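Local coordinates for salivary nitrophorin (Cimex lectularius, PDB 2IMQ), which carries nitric oxide on a cysteine-ligated heme b and delivers it to the victim during feeding, which dilates the blood vessels, at residues E103-T108 with G117-F122; Y125-S130 with S163-W168; T223-P228 with Q268-P273. All blocks are in the same frame, centred on the assembly; numbering follows the deposited sequence.

In the fold
Contacts 1 and 2, both mainly buried, belong to one mixed beta-sheet of the sandwich. Contact 1 is its edge hairpin, antiparallel, with backbone bonds at alternate pairs and threonine hydroxyls, aliphatic groups and a water between the side chains; contact 2, two strands further in, is a parallel pairing with phenylalanines on one face and polar groups at its loop-bound start. The two touch where Ser121 OG meets Ser130 OG and Phe122 O meets Phe129 N. Contact 3, partly buried, lies on the opposite side of the chain's centre, about 31 Å from contact 2 between centres, and joins two loops, replacing regular strand pairing with a ring stack and a guanidinium on a phenyl face.

Contact 1: residues E103-T108 with G117-F122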
loop_
_atom_site.group_PDB
_atom_site.type_symbol
_atom_site.label_atom_id
_atom_site.label_comp_id
_atom_site.label_asym_id
_atom_site.label_seq_id
_atom_site.Cartn_x
_atom_site.Cartn_y
_atom_site.Cartn_z
ATOM N N GLU A 103 -9.726 15.314 0.105
ATOM C CA GLU A 103 -8.793 15.917 1.043
ATOM C C GLU A 103 -7.610 15.000 1.235
ATOM O O GLU A 103 -7.787 13.787 1.316
ATOM C CB GLU A 103 -9.474 16.131 2.387
ATOM C CG GLU A 103 -10.581 17.181 2.397
ATOM C CD GLU A 103 -10.115 18.541 1.907
ATOM O OE1 GLU A 103 -10.908 19.258 1.237
ATOM O OE2 GLU A 103 -8.974 18.912 2.208
ATOM N N THR A 104 -6.435 15.590 1.340
ATOM C CA THR A 104 -5.201 14.842 1.645
ATOM C C THR A 104 -4.445 15.536 2.750
ATOM O O THR A 104 -4.406 16.782 2.806
ATOM C CB THR A 104 -4.317 14.783 0.410
ATOM O OG1 THR A 104 -4.914 13.912 -0.556
ATOM C CG2 THR A 104 -2.972 14.127 0.702
ATOM N N ILE A 105 -3.909 14.770 3.689
ATOM C CA ILE A 105 -2.970 15.275 4.645
ATOM C C ILE A 105 -1.639 14.547 4.501
ATOM O O ILE A 105 -1.567 13.396 4.052
ATOM C CB ILE A 105 -3.482 15.118 6.130
ATOM C CG1 ILE A 105 -3.577 13.650 6.532
ATOM C CG2 ILE A 105 -4.803 15.931 6.361
ATOM C CD1 ILE A 105 -3.311 13.418 7.984
ATOM N N ILE A 106 -0.590 15.250 4.841
ATOM C CA ILE A 106 0.715 14.675 4.964
ATOM C C ILE A 106 1.112 14.846 6.419
ATOM O O ILE A 106 0.955 15.945 7.002
ATOM C CB ILE A 106 1.711 15.415 4.053
ATOM C CG1 ILE A 106 1.356 15.234 2.585
ATOM C CG2 ILE A 106 3.071 14.880 4.238
ATOM C CD1 ILE A 106 2.210 16.013 1.620
ATOM N N VAL A 107 1.693 13.785 6.983
ATOM C CA VAL A 107 2.191 13.783 8.349
ATOM C C VAL A 107 3.676 13.490 8.263
ATOM O O VAL A 107 4.100 12.496 7.638
ATOM C CB VAL A 107 1.519 12.724 9.248
ATOM C CG1 VAL A 107 2.270 12.624 10.572
ATOM C CG2 VAL A 107 0.051 13.067 9.478
ATOM N N THR A 108 4.503 14.267 8.921
ATOM C CA THR A 108 5.900 13.914 8.967
ATOM C C THR A 108 6.364 13.917 10.393
ATOM O O THR A 108 5.920 14.742 11.196
ATOM C CB THR A 108 6.739 14.786 8.048
ATOM O OG1 THR A 108 6.491 16.164 8.322
ATOM C CG2 THR A 108 6.288 14.612 6.592
ATOM N N GLY A 117 3.555 9.751 6.801
ATOM C CA GLY A 117 2.639 9.180 5.905
ATOM C C GLY A 117 1.769 10.201 5.228
ATOM O O GLY A 117 1.904 11.434 5.427
ATOM N N ILE A 118 0.876 9.678 4.414
ATOM C CA ILE A 118 -0.092 10.451 3.571
ATOM C C ILE A 118 -1.428 9.809 3.723
ATOM O O ILE A 118 -1.538 8.569 3.664
ATOM C CB ILE A 118 0.314 10.405 2.116
ATOM C CG1 ILE A 118 1.766 10.886 1.896
ATOM C CG2 ILE A 118 -0.656 11.273 1.217
ATOM C CD1 ILE A 118 2.313 10.585 0.572
ATOM N N VAL A 119 -2.483 10.627 3.871
ATOM C CA VAL A 119 -3.818 10.096 3.816
ATOM C C VAL A 119 -4.630 10.887 2.790
ATOM O O VAL A 119 -4.714 12.086 2.910
ATOM C CB VAL A 119 -4.583 10.198 5.159
ATOM C CG1 VAL A 119 -5.830 9.421 5.085
ATOM C CG2 VAL A 119 -3.776 9.739 6.286
ATOM N N THR A 120 -5.228 10.201 1.850
ATOM C CA THR A 120 -6.145 10.821 0.867
ATOM C C THR A 120 -7.495 10.222 1.072
ATOM O O THR A 120 -7.670 9.003 1.092
ATOM C CB THR A 120 -5.608 10.552 -0.553
ATOM O OG1 THR A 120 -4.402 11.283 -0.750
ATOM C CG2 THR A 120 -6.587 10.995 -1.640
ATOM N N SER A 121 -8.513 11.101 1.184
ATOM C CA SER A 121 -9.862 10.688 1.469
ATOM C C SER A 121 -10.849 11.388 0.520
ATOM O O SER A 121 -10.609 12.470 0.058
ATOM C CB SER A 121 -10.266 11.053 2.913
ATOM O OG SER A 121 -9.401 10.439 3.864
ATOM N N PHE A 122 -11.958 10.753 0.309
ATOM C CA PHE A 122 -13.022 11.273 -0.620
ATOM C C PHE A 122 -14.290 10.512 -0.418
ATOM O O PHE A 122 -14.321 9.395 0.119
ATOM C CB PHE A 122 -12.553 11.152 -2.086
ATOM C CG PHE A 122 -12.416 9.727 -2.565
ATOM C CD1 PHE A 122 -13.466 9.115 -3.197
ATOM C CD2 PHE A 122 -11.210 9.002 -2.398
ATOM C CE1 PHE A 122 -13.389 7.832 -3.619
ATOM C CE2 PHE A 122 -11.125 7.683 -2.825
ATOM C CZ PHE A 122 -12.204 7.098 -3.428
HETATM O O HOH W 1 -7.422 12.561 4.038
#
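Thr104 and Thr120 face each other as a non-hydrogen-bonded pair, and their side chains meet at an oblique angle through the hydroxyls, Thr104 OG1 lying 2.7 Å from Thr120 OG1. Both hydroxyls sit anti to their own carbonyl carbon (chi1 -71° and -69°), which turns each OG1 toward the other on the face they share; either may be the donor. The methyl of Thr104 leans the other way along the same face, and its CG2 rests 3.7 Å from Ile118 CG2. On the other face Ile105 and Val119 run side by side and point the same way, Ile105 CG1 packing 3.8 Å from Val119 CB. Backbone bonds tie the pairs Glu103–Ser121, Ile105–Val119 and Val107–Gly117. A water on the side of Ile105 and Val119 donates to Glu103 O and Val119 O and accepts from Ser121 OG, whose hydroxyl also bonds Ser130. This is an antiparallel beta-hairpin at the edge of its sheet. Ile118 and Thr120 turn their face onto strand 84-91 of the partner sheet, Ile105 and Ser121 pack against the loop residue Tyr156, and strand 116-124 continues the sheet into strand 127-135.

Contact 2: residues Y125-S130 with S163-W168; sequences YNKRFS and SDFLFW
Backbone hydrogen bonds run between Arg128, Ser130, Phe165 and Phe167: Phe165 N gives to Arg128 O at 3.0 Å, Ser130 N to Phe165 O, and Phe167 N to Ser130 O. Side-chain polar bonds extend this pairing into the loop before strand 165-169. Asp164, with CG anti to its carbonyl carbon (chi1 -67°), reaches back so that OD1 takes Arg128 N at 2.9 Å, almost straight at 175°, entering on the anti side of the carboxylate; its OD2 bonds Thr251. Ser130 OG and Ser163 OG meet at 2.7 Å, and Ser130 OG also bonds Ser121, linking serines from strand 116-124, strand 127-135 and that loop. The two strands run parallel as neighbours in the mixed sheet of this DNase I-like beta-sandwich. The aromatic contacts lie on the inner face. Phe165 comes over one face of the Phe129 ring, CD1 standing 3.5 Å from Phe129 CZ, with the planes turned 38° apart; Phe165 CB adds a CH-pi contact over the same ring. Lys127 CB lies 3.7 Å from Phe165 CE1. Farther out, the lysine methylenes cross the Asp164 side chain at a slant, CD near its CG. Phe165 and Phe167 also touch Ile255 and Val280 of the facing sheet.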
loop_
_atom_site.group_PDB
_atom_site.type_symbol
_atom_site.label_atom_id
_atom_site.label_comp_id
_atom_site.label_asym_id
_atom_site.label_seq_id
_atom_site.Cartn_x
_atom_site.Cartn_y
_atom_site.Cartn_z
ATOM N N TYR A 125 -21.162 8.419 -3.230
ATOM C CA TYR A 125 -22.402 7.812 -2.801
ATOM C C TYR A 125 -22.587 7.917 -1.293
ATOM O O TYR A 125 -23.063 6.984 -0.628
ATOM C CB TYR A 125 -22.488 6.383 -3.306
ATOM C CG TYR A 125 -22.272 6.260 -4.799
ATOM C CD1 TYR A 125 -21.130 5.661 -5.324
ATOM C CD2 TYR A 125 -23.241 6.710 -5.707
ATOM C CE1 TYR A 125 -20.939 5.540 -6.670
ATOM C CE2 TYR A 125 -23.053 6.593 -7.076
ATOM C CZ TYR A 125 -21.919 6.003 -7.562
ATOM O OH TYR A 125 -21.753 5.865 -8.922
ATOM N N ASN A 126 -22.157 9.044 -0.764
ATOM C CA ASN A 126 -22.241 9.332 0.629
ATOM C C ASN A 126 -21.480 8.375 1.565
ATOM O O ASN A 126 -21.772 8.306 2.734
ATOM C CB ASN A 126 -23.712 9.403 1.035
ATOM C CG ASN A 126 -23.910 10.195 2.272
ATOM O OD1 ASN A 126 -23.254 11.221 2.468
ATOM N ND2 ASN A 126 -24.791 9.710 3.160
ATOM N N LYS A 127 -20.484 7.679 1.025
ATOM C CA LYS A 127 -19.567 6.833 1.796
ATOM C C LYS A 127 -18.165 7.377 1.668
ATOM O O LYS A 127 -17.731 7.697 0.561
ATOM C CB LYS A 127 -19.605 5.414 1.264
ATOM C CG LYS A 127 -20.936 4.727 1.316
ATOM C CD LYS A 127 -21.430 4.561 2.715
ATOM C CE LYS A 127 -22.910 4.178 2.755
ATOM N NZ LYS A 127 -23.700 5.333 3.236
ATOM N N ARG A 128 -17.460 7.442 2.802
ATOM C CA ARG A 128 -16.136 8.038 2.848
ATOM C C ARG A 128 -15.044 6.992 2.784
ATOM O O ARG A 128 -15.037 6.072 3.560
ATOM C CB ARG A 128 -15.902 8.919 4.068
ATOM C CG ARG A 128 -14.655 9.768 3.951
ATOM C CD ARG A 128 -14.879 11.147 4.218
ATOM N NE ARG A 128 -13.753 12.027 4.069
ATOM C CZ ARG A 128 -13.578 12.877 3.091
ATOM N NH1 ARG A 128 -14.402 12.887 2.042
ATOM N NH2 ARG A 128 -12.545 13.712 3.128
ATOM N N PHE A 129 -14.187 7.150 1.786
ATOM C CA PHE A 129 -12.973 6.316 1.583
ATOM C C PHE A 129 -11.751 7.054 2.081
ATOM O O PHE A 129 -11.620 8.250 1.855
ATOM C CB PHE A 129 -12.751 6.021 0.088
ATOM C CG PHE A 129 -13.713 5.062 -0.502
ATOM C CD1 PHE A 129 -15.015 5.459 -0.824
ATOM C CD2 PHE A 129 -13.340 3.766 -0.772
ATOM C CE1 PHE A 129 -15.922 4.569 -1.380
ATOM C CE2 PHE A 129 -14.225 2.877 -1.328
ATOM C CZ PHE A 129 -15.538 3.299 -1.645
ATOM N N SER A 130 -10.821 6.329 2.718
ATOM C CA SER A 130 -9.524 6.872 3.072
ATOM C C SER A 130 -8.486 5.841 2.680
ATOM O O SER A 130 -8.645 4.688 2.965
ATOM C CB SER A 130 -9.398 7.174 4.590
ATOM O OG SER A 130 -10.299 8.205 5.005
ATOM N N SER A 163 -14.030 6.999 8.834
ATOM C CA SER A 163 -14.398 6.749 7.443
ATOM C C SER A 163 -15.128 5.410 7.301
ATOM O O SER A 163 -14.997 4.512 8.136
ATOM C CB SER A 163 -13.126 6.730 6.562
ATOM O OG SER A 163 -12.387 7.955 6.620
ATOM N N ASP A 164 -15.890 5.246 6.220
ATOM C CA ASP A 164 -16.599 3.997 5.965
ATOM C C ASP A 164 -15.658 2.883 5.462
ATOM O O ASP A 164 -15.788 1.738 5.844
ATOM C CB ASP A 164 -17.682 4.190 4.914
ATOM C CG ASP A 164 -18.784 5.068 5.408
ATOM O OD1 ASP A 164 -18.728 6.301 5.148
ATOM O OD2 ASP A 164 -19.669 4.605 6.155
ATOM N N PHE A 165 -14.758 3.231 4.553
ATOM C CA PHE A 165 -13.786 2.248 3.966
ATOM C C PHE A 165 -12.380 2.805 4.064
ATOM O O PHE A 165 -12.111 3.909 3.570
ATOM C CB PHE A 165 -14.138 2.015 2.493
ATOM C CG PHE A 165 -15.594 1.652 2.258
ATOM C CD1 PHE A 165 -16.440 2.526 1.640
ATOM C CD2 PHE A 165 -16.078 0.425 2.630
ATOM C CE1 PHE A 165 -17.781 2.151 1.414
ATOM C CE2 PHE A 165 -17.377 0.035 2.405
ATOM C CZ PHE A 165 -18.235 0.929 1.810
ATOM N N LEU A 166 -11.506 2.032 4.698
ATOM C CA LEU A 166 -10.143 2.444 4.932
ATOM C C LEU A 166 -9.171 1.413 4.465
ATOM O O LEU A 166 -9.343 0.214 4.695
ATOM C CB LEU A 166 -9.876 2.721 6.394
ATOM C CG LEU A 166 -10.778 3.819 6.992
ATOM C CD1 LEU A 166 -11.826 3.162 7.693
ATOM C CD2 LEU A 166 -9.966 4.759 7.827
ATOM N N PHE A 167 -8.146 1.888 3.805
ATOM C CA PHE A 167 -7.026 1.045 3.316
ATOM C C PHE A 167 -5.707 1.677 3.703
ATOM O O PHE A 167 -5.552 2.883 3.623
ATOM C CB PHE A 167 -7.138 0.915 1.788
ATOM C CG PHE A 167 -8.465 0.316 1.368
ATOM C CD1 PHE A 167 -9.556 1.123 1.070
ATOM C CD2 PHE A 167 -8.643 -1.058 1.341
ATOM C CE1 PHE A 167 -10.781 0.538 0.747
ATOM C CE2 PHE A 167 -9.867 -1.634 1.030
ATOM C CZ PHE A 167 -10.936 -0.809 0.741
ATOM N N TRP A 168 -4.755 0.856 4.097
ATOM C CA TRP A 168 -3.446 1.331 4.454
ATOM C C TRP A 168 -2.512 0.411 3.691
ATOM O O TRP A 168 -2.514 -0.810 3.869
ATOM C CB TRP A 168 -3.220 1.166 5.952
ATOM C CG TRP A 168 -2.045 1.894 6.537
ATOM C CD1 TRP A 168 -0.802 2.016 6.050
ATOM C CD2 TRP A 168 -2.072 2.646 7.726
ATOM N NE1 TRP A 168 -0.019 2.780 6.880
ATOM C CE2 TRP A 168 -0.790 3.179 7.931
ATOM C CE3 TRP A 168 -3.067 2.902 8.695
ATOM C CZ2 TRP A 168 -0.493 3.958 9.006
ATOM C CZ3 TRP A 168 -2.737 3.688 9.774
ATOM C CH2 TRP A 168 -1.478 4.202 9.906
#

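Contact 3: residues T223-P228 with Q268-P273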
loop_
_atom_site.group_PDB
_atom_site.type_symbol
_atom_site.label_atom_id
_atom_site.label_comp_id
_atom_site.label_asym_id
_atom_site.label_seq_id
_atom_site.Cartn_x
_atom_site.Cartn_y
_atom_site.Cartn_z
ATOM N N THR A 223 8.181 -11.102 0.110
ATOM C CA THR A 223 8.406 -10.240 -1.048
ATOM C C THR A 223 9.761 -9.507 -1.009
ATOM O O THR A 223 10.069 -8.706 -1.895
ATOM C CB THR A 223 7.295 -9.213 -1.139
ATOM O OG1 THR A 223 7.244 -8.430 0.075
ATOM C CG2 THR A 223 5.955 -9.881 -1.379
ATOM N N TYR A 224 10.595 -9.837 -0.051
ATOM C CA TYR A 224 11.852 -9.234 0.199
ATOM C C TYR A 224 12.713 -10.255 0.950
ATOM O O TYR A 224 12.169 -11.090 1.661
ATOM C CB TYR A 224 11.647 -7.970 1.042
ATOM C CG TYR A 224 12.790 -7.295 1.641
ATOM C CD1 TYR A 224 13.502 -6.320 0.959
ATOM C CD2 TYR A 224 13.187 -7.617 2.928
ATOM C CE1 TYR A 224 14.554 -5.646 1.558
ATOM C CE2 TYR A 224 14.184 -6.905 3.562
ATOM C CZ TYR A 224 14.898 -5.948 2.857
ATOM O OH TYR A 224 15.961 -5.267 3.415
ATOM N N LYS A 225 14.013 -10.241 0.818
ATOM C CA LYS A 225 14.803 -9.422 -0.075
ATOM C C LYS A 225 15.328 -10.288 -1.191
ATOM O O LYS A 225 15.949 -11.316 -0.913
ATOM C CB LYS A 225 15.970 -8.842 0.721
ATOM C CG LYS A 225 16.955 -7.947 -0.036
ATOM C CD LYS A 225 18.061 -7.561 0.913
ATOM C CE LYS A 225 19.112 -6.687 0.323
ATOM N NZ LYS A 225 20.233 -6.417 1.325
ATOM N N PHE A 226 15.103 -9.865 -2.422
ATOM C CA PHE A 226 15.509 -10.597 -3.608
ATOM C C PHE A 226 16.766 -9.994 -4.203
ATOM O O PHE A 226 17.049 -8.790 -4.100
ATOM C CB PHE A 226 14.410 -10.589 -4.645
ATOM C CG PHE A 226 13.252 -11.444 -4.294
ATOM C CD1 PHE A 226 12.126 -10.908 -3.674
ATOM C CD2 PHE A 226 13.322 -12.817 -4.497
ATOM C CE1 PHE A 226 11.085 -11.732 -3.339
ATOM C CE2 PHE A 226 12.282 -13.646 -4.171
ATOM C CZ PHE A 226 11.176 -13.099 -3.565
ATOM N N LYS A 227 17.521 -10.851 -4.874
ATOM C CA LYS A 227 18.583 -10.335 -5.734
ATOM C C LYS A 227 17.870 -9.799 -6.972
ATOM O O LYS A 227 17.055 -10.507 -7.538
ATOM C CB LYS A 227 19.578 -11.443 -6.058
ATOM C CG LYS A 227 20.210 -12.074 -4.848
ATOM C CD LYS A 227 21.119 -13.223 -5.221
ATOM C CE LYS A 227 21.876 -13.688 -3.999
ATOM N NZ LYS A 227 22.762 -12.598 -3.513
ATOM N N PRO A 228 18.061 -8.534 -7.338
ATOM C CA PRO A 228 17.317 -7.961 -8.473
ATOM C C PRO A 228 17.323 -8.809 -9.753
ATOM O O PRO A 228 18.324 -9.461 -10.073
ATOM C CB PRO A 228 18.042 -6.646 -8.718
ATOM C CG PRO A 228 18.528 -6.255 -7.404
ATOM C CD PRO A 228 18.945 -7.531 -6.724
ATOM N N GLN A 268 12.449 -6.057 -10.878
ATOM C CA GLN A 268 13.456 -5.036 -11.081
ATOM C C GLN A 268 14.136 -4.666 -9.793
ATOM O O GLN A 268 15.223 -4.071 -9.790
ATOM C CB GLN A 268 12.835 -3.750 -11.655
ATOM C CG GLN A 268 12.145 -3.926 -12.996
ATOM C CD GLN A 268 10.647 -3.957 -12.892
ATOM O OE1 GLN A 268 9.962 -3.149 -13.491
ATOM N NE2 GLN A 268 10.140 -4.871 -12.137
ATOM N N THR A 269 13.509 -4.968 -8.646
ATOM C CA THR A 269 14.144 -4.559 -7.417
ATOM C C THR A 269 14.100 -5.650 -6.334
ATOM O O THR A 269 13.678 -6.742 -6.576
ATOM C CB THR A 269 13.559 -3.231 -6.946
ATOM O OG1 THR A 269 14.486 -2.565 -6.098
ATOM C CG2 THR A 269 12.316 -3.383 -6.088
ATOM N N GLU A 270 14.602 -5.297 -5.183
ATOM C CA GLU A 270 14.721 -6.204 -4.070
ATOM C C GLU A 270 13.373 -6.582 -3.401
ATOM O O GLU A 270 13.309 -7.569 -2.679
ATOM C CB GLU A 270 15.539 -5.537 -2.984
ATOM C CG GLU A 270 16.938 -5.062 -3.246
ATOM C CD GLU A 270 17.446 -4.457 -1.934
ATOM O OE1 GLU A 270 16.666 -3.752 -1.219
ATOM O OE2 GLU A 270 18.590 -4.735 -1.593
ATOM N N HIS A 271 12.361 -5.737 -3.574
ATOM C CA HIS A 271 11.002 -6.015 -3.114
ATOM C C HIS A 271 10.119 -6.255 -4.311
ATOM O O HIS A 271 10.276 -5.621 -5.375
ATOM C CB HIS A 271 10.403 -4.799 -2.437
ATOM C CG HIS A 271 11.125 -4.299 -1.253
ATOM N ND1 HIS A 271 10.649 -4.475 0.039
ATOM C CD2 HIS A 271 12.203 -3.493 -1.164
ATOM C CE1 HIS A 271 11.450 -3.833 0.868
ATOM N NE2 HIS A 271 12.394 -3.225 0.167
ATOM N N ARG A 272 9.093 -7.046 -4.153
ATOM C CA ARG A 272 8.091 -7.262 -5.179
ATOM C C ARG A 272 6.836 -6.491 -4.812
ATOM O O ARG A 272 6.413 -6.484 -3.654
ATOM C CB ARG A 272 7.762 -8.746 -5.300
ATOM C CG ARG A 272 8.985 -9.634 -5.570
ATOM C CD ARG A 272 9.566 -9.363 -6.935
ATOM N NE ARG A 272 11.016 -9.113 -7.002
ATOM C CZ ARG A 272 11.942 -9.994 -7.329
ATOM N NH1 ARG A 272 11.635 -11.275 -7.563
ATOM N NH2 ARG A 272 13.202 -9.598 -7.437
ATOM N N PRO A 273 6.170 -5.906 -5.807
ATOM C CA PRO A 273 4.910 -5.186 -5.557
ATOM C C PRO A 273 3.833 -6.107 -5.070
ATOM O O PRO A 273 3.824 -7.308 -5.412
ATOM C CB PRO A 273 4.545 -4.560 -6.908
ATOM C CG PRO A 273 5.494 -5.050 -7.868
ATOM C CD PRO A 273 6.526 -5.862 -7.231
HETATM O O HOH W 2 7.297 -5.951 -1.251
#
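The Arg272 chain, bent at chi2 (-67°) and again at chi3, folds its guanidinium back over Phe226, whose ring is set anti to its own carbonyl carbon (chi1 -72°). The two side chains cross at about a right angle, yet their flat groups stack: the planes are 16° apart, Arg272 CZ lies 4.1 Å from the ring centroid in an off-centre cation-pi contact, and NH1 sits above the rim. Arg272 NH2, 3.2 Å from Phe226 CB, also donates to Thr269 O at 3.0 Å, nearly in the guanidinium plane, while NH1 bonds Thr230 O; together these bonds help fix the rotation of the group. Tyr224 and His271 form a second flat pair, running side by side as an offset stack with centroids 4.4 Å apart. Tyr224 CD1 lies over one face of the imidazole, and His271 ND1 is held by Thr242 OG1. Two backbone bonds pin the loops together: Phe226 N reaches Glu270 O at 2.9 Å, and Arg272 N reaches Thr223 O. A water joins Thr223 OG1 to Arg272 O, donating to the carbonyl. Beyond them the ring of Phe226 stacks with Tyr233, and Arg175 adds a cation-pi contact to Tyr224. The contact thus joins the loop that precedes strand 243-248 to the one linking strands 255-262 and 274-281, with Gln268, Thr269 and Pro273 packing on Trp14 of strand 6-17 and the side chain of Gln268 about 7 Å from the heme.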